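Local coordinates for protein reducing end xylose-releasing exo-oligoxylanase (Bacillus halodurans, PDB 1WU4) that hydrolyses xylooligosaccharides of three or more units, releasing xylose from the reducing end with inversion of anomeric configuration, at residues Trp92-Thr95 with Met96-Tyr100; Tyr154-Gln157 with Ala158-Leu161; Ala285-Ile288 with Asn289-Gln292. The protein carries 1 engineered substitution. All coordinates share one frame; numbering follows the deposited sequence.

Contact 1. Residues Trp92-Thr95 with Met96-Tyr100; sequences WNWT and MKNMY
M96 folds back over the indole of W92 one helical turn earlier. Its CG stands over one face of the six-membered ring, 3.7 Å from the centroid in a CH-pi contact, and SD follows obliquely at 4.2 Å from the same centroid, a Met-aromatic pair. The bend of M96 at chi2 and chi3 (both near -60°) brings the thioether alongside the ring. W92 NE1 is held by the carbonyl of P151. K97 reaches back to N93 through water 1, which accepts a bond from N93 ND2 and a weak one from K97 NZ; ND2 also donates to the carbonyl of D55. N98 lies across W94, its amide plane 70° from the indole, with OD1 3.2 Å above the ring plane and CB over the six-membered ring. These pairs lie in the C-terminal part of helix 85-99 in the (alpha/alpha)6 barrel of glycoside hydrolase family 8, where M72 of helix 69-81 packs on W94 and T95. M99 brings SD to the edge of the W94 six-membered ring, 5.2 Å from its centroid. M99 N donates to T95 O at 2.8 Å, and Y100 N donates to the same oxygen at 3.1 Å, the latter in the carbonyl plane; this wider pi-type turn leaves one carbonyl gripped by two amides. The M99 side chain lies about 8 Å from that of E70, the probable proton donor.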
ATOM      1  N   TRP A  92     -12.566  -8.086  -7.243  1.00 10.38           N
ATOM      2  CA  TRP A  92     -13.161  -6.854  -7.747  1.00  9.30           C
ATOM      3  C   TRP A  92     -14.685  -6.985  -7.814  1.00 12.03           C
ATOM      4  O   TRP A  92     -15.412  -6.042  -7.511  1.00 11.05           O
ATOM      5  CB  TRP A  92     -12.581  -6.536  -9.129  1.00 10.62           C
ATOM      6  CG  TRP A  92     -13.135  -5.306  -9.788  1.00  9.45           C
ATOM      7  CD1 TRP A  92     -13.583  -5.211 -11.073  1.00 11.78           C
ATOM      8  CD2 TRP A  92     -13.270  -3.992  -9.219  1.00  9.67           C
ATOM      9  NE1 TRP A  92     -13.986  -3.925 -11.343  1.00 11.08           N
ATOM     10  CE2 TRP A  92     -13.805  -3.156 -10.224  1.00 10.85           C
ATOM     11  CE3 TRP A  92     -12.989  -3.440  -7.961  1.00  9.19           C
ATOM     12  CZ2 TRP A  92     -14.067  -1.797 -10.014  1.00 10.73           C
ATOM     13  CZ3 TRP A  92     -13.250  -2.084  -7.751  1.00 10.46           C
ATOM     14  CH2 TRP A  92     -13.784  -1.281  -8.776  1.00 10.82           C
ATOM     15  N   ASN A  93     -15.165  -8.163  -8.200  1.00 12.38           N
ATOM     16  CA  ASN A  93     -16.600  -8.395  -8.285  1.00 13.15           C
ATOM     17  C   ASN A  93     -17.237  -8.267  -6.898  1.00 12.75           C
ATOM     18  O   ASN A  93     -18.277  -7.625  -6.743  1.00 12.06           O
ATOM     19  CB  ASN A  93     -16.873  -9.781  -8.879  1.00 14.98           C
ATOM     20  CG  ASN A  93     -18.336  -9.993  -9.214  1.00 19.38           C
ATOM     21  OD1 ASN A  93     -19.000  -9.099  -9.743  1.00 18.13           O
ATOM     22  ND2 ASN A  93     -18.843 -11.186  -8.922  1.00 23.08           N
ATOM     23  N   TRP A  94     -16.607  -8.865  -5.890  1.00 11.57           N
ATOM     24  CA  TRP A  94     -17.118  -8.799  -4.522  1.00 10.72           C
ATOM     25  C   TRP A  94     -17.122  -7.343  -4.063  1.00 13.06           C
ATOM     26  O   TRP A  94     -18.069  -6.874  -3.430  1.00 13.28           O
ATOM     27  CB  TRP A  94     -16.228  -9.619  -3.584  1.00 11.60           C
ATOM     28  CG  TRP A  94     -16.875 -10.032  -2.282  1.00 12.19           C
ATOM     29  CD1 TRP A  94     -17.458 -11.239  -2.008  1.00 14.45           C
ATOM     30  CD2 TRP A  94     -16.963  -9.263  -1.071  1.00 12.29           C
ATOM     31  NE1 TRP A  94     -17.893 -11.273  -0.705  1.00 13.34           N
ATOM     32  CE2 TRP A  94     -17.604 -10.075  -0.106  1.00 12.72           C
ATOM     33  CE3 TRP A  94     -16.561  -7.968  -0.705  1.00 11.85           C
ATOM     34  CZ2 TRP A  94     -17.852  -9.637   1.199  1.00 14.01           C
ATOM     35  CZ3 TRP A  94     -16.808  -7.533   0.597  1.00 11.76           C
ATOM     36  CH2 TRP A  94     -17.448  -8.369   1.533  1.00 13.61           C
ATOM     37  N   THR A  95     -16.043  -6.638  -4.388  1.00 12.26           N
ATOM     38  CA  THR A  95     -15.885  -5.237  -4.024  1.00 10.22           C
ATOM     39  C   THR A  95     -17.002  -4.363  -4.590  1.00 10.15           C
ATOM     40  O   THR A  95     -17.614  -3.576  -3.867  1.00 10.62           O
ATOM     41  CB  THR A  95     -14.526  -4.706  -4.521  1.00 10.40           C
ATOM     42  OG1 THR A  95     -13.472  -5.467  -3.921  1.00 10.68           O
ATOM     43  CG2 THR A  95     -14.355  -3.239  -4.159  1.00 11.41           C
ATOM     44  N   MET A  96     -17.261  -4.498  -5.884  1.00 10.88           N
ATOM     45  CA  MET A  96     -18.305  -3.708  -6.522  1.00 10.65           C
ATOM     46  C   MET A  96     -19.701  -4.085  -6.041  1.00 12.96           C
ATOM     47  O   MET A  96     -20.573  -3.229  -5.907  1.00 13.77           O
ATOM     48  CB  MET A  96     -18.227  -3.865  -8.042  1.00 11.28           C
ATOM     49  CG  MET A  96     -17.156  -3.005  -8.699  1.00 13.38           C
ATOM     50  SD  MET A  96     -17.409  -1.247  -8.364  1.00 16.21           S
ATOM     51  CE  MET A  96     -19.050  -1.019  -9.010  1.00 16.02           C
ATOM     52  N   LYS A  97     -19.904  -5.365  -5.768  1.00 13.72           N
ATOM     53  CA  LYS A  97     -21.200  -5.846  -5.320  1.00 12.72           C
ATOM     54  C   LYS A  97     -21.552  -5.444  -3.888  1.00 15.25           C
ATOM     55  O   LYS A  97     -22.671  -5.007  -3.615  1.00 16.87           O
ATOM     56  CB  LYS A  97     -21.241  -7.370  -5.445  1.00 16.17           C
ATOM     57  CG  LYS A  97     -22.583  -8.001  -5.117  1.00 22.59           C
ATOM     58  CD  LYS A  97     -22.498  -9.522  -5.169  1.00 26.08           C
ATOM     59  CE  LYS A  97     -21.984 -10.013  -6.517  1.00 28.41           C
ATOM     60  NZ  LYS A  97     -22.850  -9.585  -7.653  1.00 32.79           N
ATOM     61  N   ASN A  98     -20.590  -5.567  -2.980  1.00 12.23           N
ATOM     62  CA  ASN A  98     -20.832  -5.284  -1.569  1.00 12.21           C
ATOM     63  C   ASN A  98     -20.250  -4.011  -0.962  1.00 12.33           C
ATOM     64  O   ASN A  98     -20.762  -3.524   0.044  1.00 12.63           O
ATOM     65  CB  ASN A  98     -20.343  -6.470  -0.734  1.00 12.26           C
ATOM     66  CG  ASN A  98     -20.974  -7.780  -1.152  1.00 14.55           C
ATOM     67  OD1 ASN A  98     -20.279  -8.763  -1.414  1.00 19.23           O
ATOM     68  ND2 ASN A  98     -22.298  -7.804  -1.210  1.00 13.83           N
ATOM     69  N   MET A  99     -19.193  -3.471  -1.555  1.00 11.03           N
ATOM     70  CA  MET A  99     -18.559  -2.293  -0.980  1.00 11.23           C
ATOM     71  C   MET A  99     -18.852  -0.964  -1.668  1.00 10.73           C
ATOM     72  O   MET A  99     -18.917   0.069  -1.004  1.00 10.73           O
ATOM     73  CB  MET A  99     -17.045  -2.527  -0.902  1.00 10.10           C
ATOM     74  CG  MET A  99     -16.686  -3.884  -0.300  1.00 11.34           C
ATOM     75  SD  MET A  99     -14.914  -4.186  -0.112  1.00 11.02           S
ATOM     76  CE  MET A  99     -14.712  -3.851   1.631  1.00 12.16           C
ATOM     77  N   TYR A 100     -19.036  -0.982  -2.982  1.00 10.49           N
ATOM     78  CA  TYR A 100     -19.311   0.257  -3.705  1.00 10.21           C
ATOM     79  C   TYR A 100     -20.599   0.898  -3.202  1.00 11.01           C
ATOM     80  O   TYR A 100     -21.635   0.238  -3.094  1.00 13.32           O
ATOM     81  CB  TYR A 100     -19.423   0.001  -5.207  1.00 10.67           C
ATOM     82  CG  TYR A 100     -19.649   1.267  -5.996  1.00 11.47           C
ATOM     83  CD1 TYR A 100     -18.628   2.205  -6.153  1.00 13.99           C
ATOM     84  CD2 TYR A 100     -20.894   1.550  -6.553  1.00 12.92           C
ATOM     85  CE1 TYR A 100     -18.843   3.394  -6.846  1.00 14.89           C
ATOM     86  CE2 TYR A 100     -21.121   2.735  -7.246  1.00 15.49           C
ATOM     87  CZ  TYR A 100     -20.091   3.650  -7.389  1.00 16.09           C
ATOM     88  OH  TYR A 100     -20.316   4.821  -8.074  1.00 19.57           O
TER
HETATM   89  O   HOH W   1     -21.507 -11.986  -9.623  1.00 32.15           O

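Contact 2. Residues Tyr154-Gln157 with Ala158-Leu161; sequences YSEQ and ARKL
The amides of A158, R159, K160 and L161 donate in turn to the carbonyls of Y154, S155, E156 and Q157, four successive i to i+4 bonds of 2.9 to 3.0 Å that form the first turns of helix 154-167. The straightest is R159 N to S155 O, with an N-H...O angle of 166°. On this regular frame the side chains meet mainly through R159, whose guanidinium folds back toward the start of the helix. Its bend at chi3 (-63°) lays one face of the group over S155 O, which sits 3.5 Å from its plane and toward its rim, and over E156 CA. At the far end R159 NH1 comes 3.4 Å from S155 CB, while NH2 lies 3.7 Å from E156 CG. The carboxylate of E156 is turned only 18° from the guanidinium plane, yet E156 OE1 and R159 NH2 remain 5.1 Å apart, so any attraction between them is probably long-range, not a salt bridge. With an alanine in place of R159, the S155 carbonyl and E156 CG would probably lose the flat group lying against them. Alongside, Q157 and K160 point the same way, and K160 CE approaches Q157 OE1 at 4.0 Å. The polar ends of the first turn have partners close by: S155 OG bonds to D146, whereas N153, just ahead of the helix, bonds through OD1 to Q157 NE2 and through ND2 to E156 OE2. Y154 and A158 face helix 127-144, joining this helix to its neighbour in the barrel. The chemistry thus implies a helix start held by hydrogen bonds, two of them to carboxylates, while the charges of R159, E156 and K160, which do not touch one another here, probably add a weak long-range attraction.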
ATOM      1  N   TYR A 154     -12.060  -2.426 -16.752  1.00 12.87           N
ATOM      2  CA  TYR A 154     -11.023  -1.907 -15.860  1.00  9.91           C
ATOM      3  C   TYR A 154     -10.583  -0.451 -15.963  1.00 11.12           C
ATOM      4  O   TYR A 154     -10.712   0.298 -14.995  1.00 11.37           O
ATOM      5  CB  TYR A 154      -9.774  -2.788 -15.947  1.00 11.53           C
ATOM      6  CG  TYR A 154     -10.030  -4.275 -15.852  1.00 11.66           C
ATOM      7  CD1 TYR A 154     -10.658  -4.837 -14.738  1.00 12.06           C
ATOM      8  CD2 TYR A 154      -9.622  -5.125 -16.877  1.00 12.50           C
ATOM      9  CE1 TYR A 154     -10.872  -6.219 -14.652  1.00 12.81           C
ATOM     10  CE2 TYR A 154      -9.830  -6.499 -16.803  1.00 11.28           C
ATOM     11  CZ  TYR A 154     -10.452  -7.039 -15.692  1.00 12.93           C
ATOM     12  OH  TYR A 154     -10.644  -8.402 -15.627  1.00 14.76           O
ATOM     13  N   SER A 155     -10.051  -0.048 -17.114  1.00 12.55           N
ATOM     14  CA  SER A 155      -9.564   1.322 -17.256  1.00 12.86           C
ATOM     15  C   SER A 155     -10.642   2.383 -17.059  1.00 13.00           C
ATOM     16  O   SER A 155     -10.364   3.452 -16.514  1.00 12.30           O
ATOM     17  CB  SER A 155      -8.876   1.519 -18.612  1.00 16.41           C
ATOM     18  OG  SER A 155      -9.809   1.543 -19.674  1.00 15.60           O
ATOM     19  N   GLU A 156     -11.868   2.099 -17.495  1.00 10.93           N
ATOM     20  CA  GLU A 156     -12.955   3.058 -17.322  1.00 11.41           C
ATOM     21  C   GLU A 156     -13.298   3.173 -15.842  1.00  9.88           C
ATOM     22  O   GLU A 156     -13.610   4.257 -15.347  1.00 11.80           O
ATOM     23  CB  GLU A 156     -14.201   2.623 -18.095  1.00 11.38           C
ATOM     24  CG  GLU A 156     -14.016   2.540 -19.594  1.00 14.27           C
ATOM     25  CD  GLU A 156     -15.325   2.306 -20.307  1.00 14.19           C
ATOM     26  OE1 GLU A 156     -16.092   3.279 -20.462  1.00 18.61           O
ATOM     27  OE2 GLU A 156     -15.592   1.151 -20.695  1.00 20.09           O
ATOM     28  N   GLN A 157     -13.248   2.046 -15.139  1.00 10.81           N
ATOM     29  CA  GLN A 157     -13.540   2.030 -13.713  1.00 10.09           C
ATOM     30  C   GLN A 157     -12.492   2.858 -12.971  1.00 10.93           C
ATOM     31  O   GLN A 157     -12.822   3.643 -12.083  1.00 11.46           O
ATOM     32  CB  GLN A 157     -13.526   0.591 -13.188  1.00 11.54           C
ATOM     33  CG  GLN A 157     -14.647  -0.304 -13.717  1.00 13.64           C
ATOM     34  CD  GLN A 157     -16.026   0.156 -13.281  1.00 13.63           C
ATOM     35  OE1 GLN A 157     -16.198   0.698 -12.190  1.00 15.79           O
ATOM     36  NE2 GLN A 157     -17.025  -0.078 -14.128  1.00 17.35           N
ATOM     37  N   ALA A 158     -11.229   2.681 -13.353  1.00 11.78           N
ATOM     38  CA  ALA A 158     -10.129   3.406 -12.726  1.00 10.98           C
ATOM     39  C   ALA A 158     -10.250   4.911 -12.927  1.00  9.05           C
ATOM     40  O   ALA A 158     -10.121   5.676 -11.974  1.00 10.66           O
ATOM     41  CB  ALA A 158      -8.800   2.917 -13.276  1.00 11.14           C
ATOM     42  N   ARG A 159     -10.499   5.334 -14.164  1.00 10.43           N
ATOM     43  CA  ARG A 159     -10.620   6.761 -14.454  1.00  9.88           C
ATOM     44  C   ARG A 159     -11.832   7.374 -13.771  1.00 10.33           C
ATOM     45  O   ARG A 159     -11.784   8.506 -13.293  1.00 11.17           O
ATOM     46  CB  ARG A 159     -10.691   6.999 -15.966  1.00 11.40           C
ATOM     47  CG  ARG A 159      -9.397   6.658 -16.700  1.00 11.45           C
ATOM     48  CD  ARG A 159      -9.390   7.212 -18.122  1.00 14.79           C
ATOM     49  NE  ARG A 159     -10.437   6.626 -18.955  1.00 16.01           N
ATOM     50  CZ  ARG A 159     -10.315   5.481 -19.618  1.00 19.58           C
ATOM     51  NH1 ARG A 159      -9.187   4.787 -19.555  1.00 22.00           N
ATOM     52  NH2 ARG A 159     -11.329   5.024 -20.343  1.00 23.45           N
ATOM     53  N   LYS A 160     -12.922   6.616 -13.718  1.00 11.02           N
ATOM     54  CA  LYS A 160     -14.146   7.081 -13.081  1.00 12.20           C
ATOM     55  C   LYS A 160     -13.896   7.304 -11.590  1.00 10.09           C
ATOM     56  O   LYS A 160     -14.266   8.336 -11.025  1.00 11.83           O
ATOM     57  CB  LYS A 160     -15.245   6.031 -13.262  1.00 14.08           C
ATOM     58  CG  LYS A 160     -16.609   6.435 -12.738  1.00 21.73           C
ATOM     59  CD  LYS A 160     -17.478   5.211 -12.451  1.00 28.20           C
ATOM     60  CE  LYS A 160     -17.468   4.202 -13.597  1.00 27.78           C
ATOM     61  NZ  LYS A 160     -17.925   4.785 -14.888  1.00 33.58           N
ATOM     62  N   LEU A 161     -13.261   6.324 -10.955  1.00  9.60           N
ATOM     63  CA  LEU A 161     -12.975   6.415  -9.531  1.00  9.31           C
ATOM     64  C   LEU A 161     -12.064   7.597  -9.216  1.00  8.44           C
ATOM     65  O   LEU A 161     -12.331   8.366  -8.292  1.00  9.33           O
ATOM     66  CB  LEU A 161     -12.337   5.115  -9.039  1.00 11.71           C
ATOM     67  CG  LEU A 161     -12.006   5.046  -7.545  1.00 11.28           C
ATOM     68  CD1 LEU A 161     -13.255   5.326  -6.712  1.00 14.22           C
ATOM     69  CD2 LEU A 161     -11.438   3.669  -7.224  1.00 11.92           C
TER

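Contact 3. Residues Ala285-Ile288 with Asn289-Gln292; sequences AEEI and NKIQ
I291 lays its CG1-CD1 arm against the carboxylate of E287, four residues earlier, with CD1 3.1 Å and CG1 3.4 Å from E287 OE2. The E287 chain leaves with CG anti to the backbone N (chi1 161°) and bends at chi2, which swings the acid round to this methyl. The other oxygen, E287 OE1, accepts from water 2 at 2.8 Å; the water in turn accepts from K290 NZ, which also donates to the carbonyl of P236. Acid and amine are therefore bridged by solvent, E287 OE1 and K290 NZ being 5.0 Å apart. The extended K290 chain passes beside its own helix, with CG 3.1 Å from E286 O. Further round the helix, I288 CG2 meets the amide end of Q292, 3.7 Å from CD, while Q292 NE2 donates to N327 O and S331 OG. N289 CG packs 3.1 Å from A285 O without a side-chain hydrogen bond to it, and N289 OD1 bonds to S334 OG. Four i to i+4 bonds carry this stretch of helix 282-295, the straightest being Q292 N to I288 O (N-H...O 172°). E287, I288 and I291 pack on helix 265-278, the preceding helix of the barrel. A largely buried carboxylate with a methyl against one oxygen and water on the other implies that its charge is probably eased in part by the water and, through it, by K290.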
ATOM      1  N   ALA A 285      17.365   7.710   0.412  1.00 11.38           N
ATOM      2  CA  ALA A 285      18.421   6.838   0.916  1.00 11.84           C
ATOM      3  C   ALA A 285      18.728   7.199   2.366  1.00 12.02           C
ATOM      4  O   ALA A 285      18.870   6.325   3.221  1.00 12.77           O
ATOM      5  CB  ALA A 285      19.676   6.986   0.061  1.00 12.86           C
ATOM      6  N   GLU A 286      18.815   8.495   2.644  1.00 10.36           N
ATOM      7  CA  GLU A 286      19.103   8.955   3.995  1.00 11.53           C
ATOM      8  C   GLU A 286      17.971   8.617   4.964  1.00 10.24           C
ATOM      9  O   GLU A 286      18.217   8.286   6.124  1.00 11.32           O
ATOM     10  CB  GLU A 286      19.372  10.462   3.981  1.00 12.24           C
ATOM     11  CG  GLU A 286      20.686  10.823   3.293  1.00 16.34           C
ATOM     12  CD  GLU A 286      20.809  12.296   2.960  1.00 23.30           C
ATOM     13  OE1 GLU A 286      21.887  12.701   2.477  1.00 29.47           O
ATOM     14  OE2 GLU A 286      19.833  13.048   3.168  1.00 29.12           O
ATOM     15  N   GLU A 287      16.734   8.695   4.481  1.00 10.73           N
ATOM     16  CA  GLU A 287      15.567   8.387   5.304  1.00 10.99           C
ATOM     17  C   GLU A 287      15.545   6.909   5.681  1.00  9.17           C
ATOM     18  O   GLU A 287      15.321   6.560   6.842  1.00 10.28           O
ATOM     19  CB  GLU A 287      14.289   8.771   4.549  1.00  9.89           C
ATOM     20  CG  GLU A 287      12.997   8.118   5.043  1.00  9.18           C
ATOM     21  CD  GLU A 287      12.640   8.449   6.481  1.00 12.15           C
ATOM     22  OE1 GLU A 287      13.116   9.470   7.021  1.00 11.89           O
ATOM     23  OE2 GLU A 287      11.856   7.682   7.077  1.00 12.00           O
ATOM     24  N   ILE A 288      15.785   6.040   4.705  1.00 10.12           N
ATOM     25  CA  ILE A 288      15.797   4.609   4.979  1.00  9.51           C
ATOM     26  C   ILE A 288      16.957   4.272   5.917  1.00  9.62           C
ATOM     27  O   ILE A 288      16.816   3.441   6.816  1.00 11.51           O
ATOM     28  CB  ILE A 288      15.887   3.790   3.671  1.00  9.85           C
ATOM     29  CG1 ILE A 288      14.598   3.980   2.855  1.00 10.30           C
ATOM     30  CG2 ILE A 288      16.111   2.318   3.983  1.00  9.86           C
ATOM     31  CD1 ILE A 288      13.315   3.672   3.616  1.00 13.20           C
ATOM     32  N   ASN A 289      18.099   4.929   5.728  1.00 10.10           N
ATOM     33  CA  ASN A 289      19.232   4.671   6.608  1.00  9.75           C
ATOM     34  C   ASN A 289      18.879   5.050   8.045  1.00 10.36           C
ATOM     35  O   ASN A 289      19.301   4.380   8.982  1.00 11.91           O
ATOM     36  CB  ASN A 289      20.473   5.448   6.157  1.00  9.85           C
ATOM     37  CG  ASN A 289      21.084   4.884   4.893  1.00 12.03           C
ATOM     38  OD1 ASN A 289      20.778   3.761   4.486  1.00 11.18           O
ATOM     39  ND2 ASN A 289      21.971   5.654   4.274  1.00 12.04           N
ATOM     40  N   LYS A 290      18.104   6.120   8.213  1.00 12.37           N
ATOM     41  CA  LYS A 290      17.693   6.559   9.546  1.00 11.59           C
ATOM     42  C   LYS A 290      16.805   5.517  10.223  1.00  8.76           C
ATOM     43  O   LYS A 290      17.031   5.154  11.382  1.00 10.82           O
ATOM     44  CB  LYS A 290      16.931   7.887   9.469  1.00 12.46           C
ATOM     45  CG  LYS A 290      17.770   9.089   9.065  1.00 15.11           C
ATOM     46  CD  LYS A 290      16.902  10.335   8.964  1.00 14.94           C
ATOM     47  CE  LYS A 290      17.673  11.493   8.356  1.00 17.00           C
ATOM     48  NZ  LYS A 290      16.810  12.691   8.159  1.00 15.98           N
ATOM     49  N   ILE A 291      15.789   5.043   9.505  1.00 10.29           N
ATOM     50  CA  ILE A 291      14.879   4.051  10.061  1.00  9.78           C
ATOM     51  C   ILE A 291      15.621   2.763  10.405  1.00  8.75           C
ATOM     52  O   ILE A 291      15.467   2.219  11.499  1.00 10.49           O
ATOM     53  CB  ILE A 291      13.745   3.697   9.075  1.00 11.55           C
ATOM     54  CG1 ILE A 291      12.907   4.936   8.760  1.00 12.99           C
ATOM     55  CG2 ILE A 291      12.862   2.611   9.679  1.00 12.68           C
ATOM     56  CD1 ILE A 291      11.809   4.679   7.740  1.00 13.57           C
ATOM     57  N   GLN A 292      16.429   2.279   9.469  1.00 10.86           N
ATOM     58  CA  GLN A 292      17.168   1.050   9.709  1.00 10.02           C
ATOM     59  C   GLN A 292      18.174   1.226  10.846  1.00 10.57           C
ATOM     60  O   GLN A 292      18.362   0.321  11.658  1.00 11.84           O
ATOM     61  CB  GLN A 292      17.841   0.584   8.413  1.00  9.74           C
ATOM     62  CG  GLN A 292      16.823   0.227   7.323  1.00  9.41           C
ATOM     63  CD  GLN A 292      17.445  -0.436   6.105  1.00 10.99           C
ATOM     64  OE1 GLN A 292      18.645  -0.308   5.851  1.00 11.24           O
ATOM     65  NE2 GLN A 292      16.621  -1.137   5.331  1.00  9.49           N
TER
HETATM   66  O   HOH W   2      14.342  11.959   6.891  1.00 16.32           O

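How the contacts relate
Contacts 1, 2 and 3 follow one another along the chain, on helices 85-99, 154-167 and 282-295, and all lie within the family 8 range of one (alpha/alpha)6 barrel. Contacts 1 and 2 are on the same side of the chain's centre, their own centres about 14 Å apart, and they meet where W92 CZ2 packs 3.9 Å from Q157 OE1; P151 touches side chains of both. Contact 3 lies on the opposite side of the chain's centre, its own centre about 38 Å from that of contact 1 and about 36 Å from that of contact 2. Two helices are thus in direct packing contact, whereas the third probably belongs to the far side of the barrel.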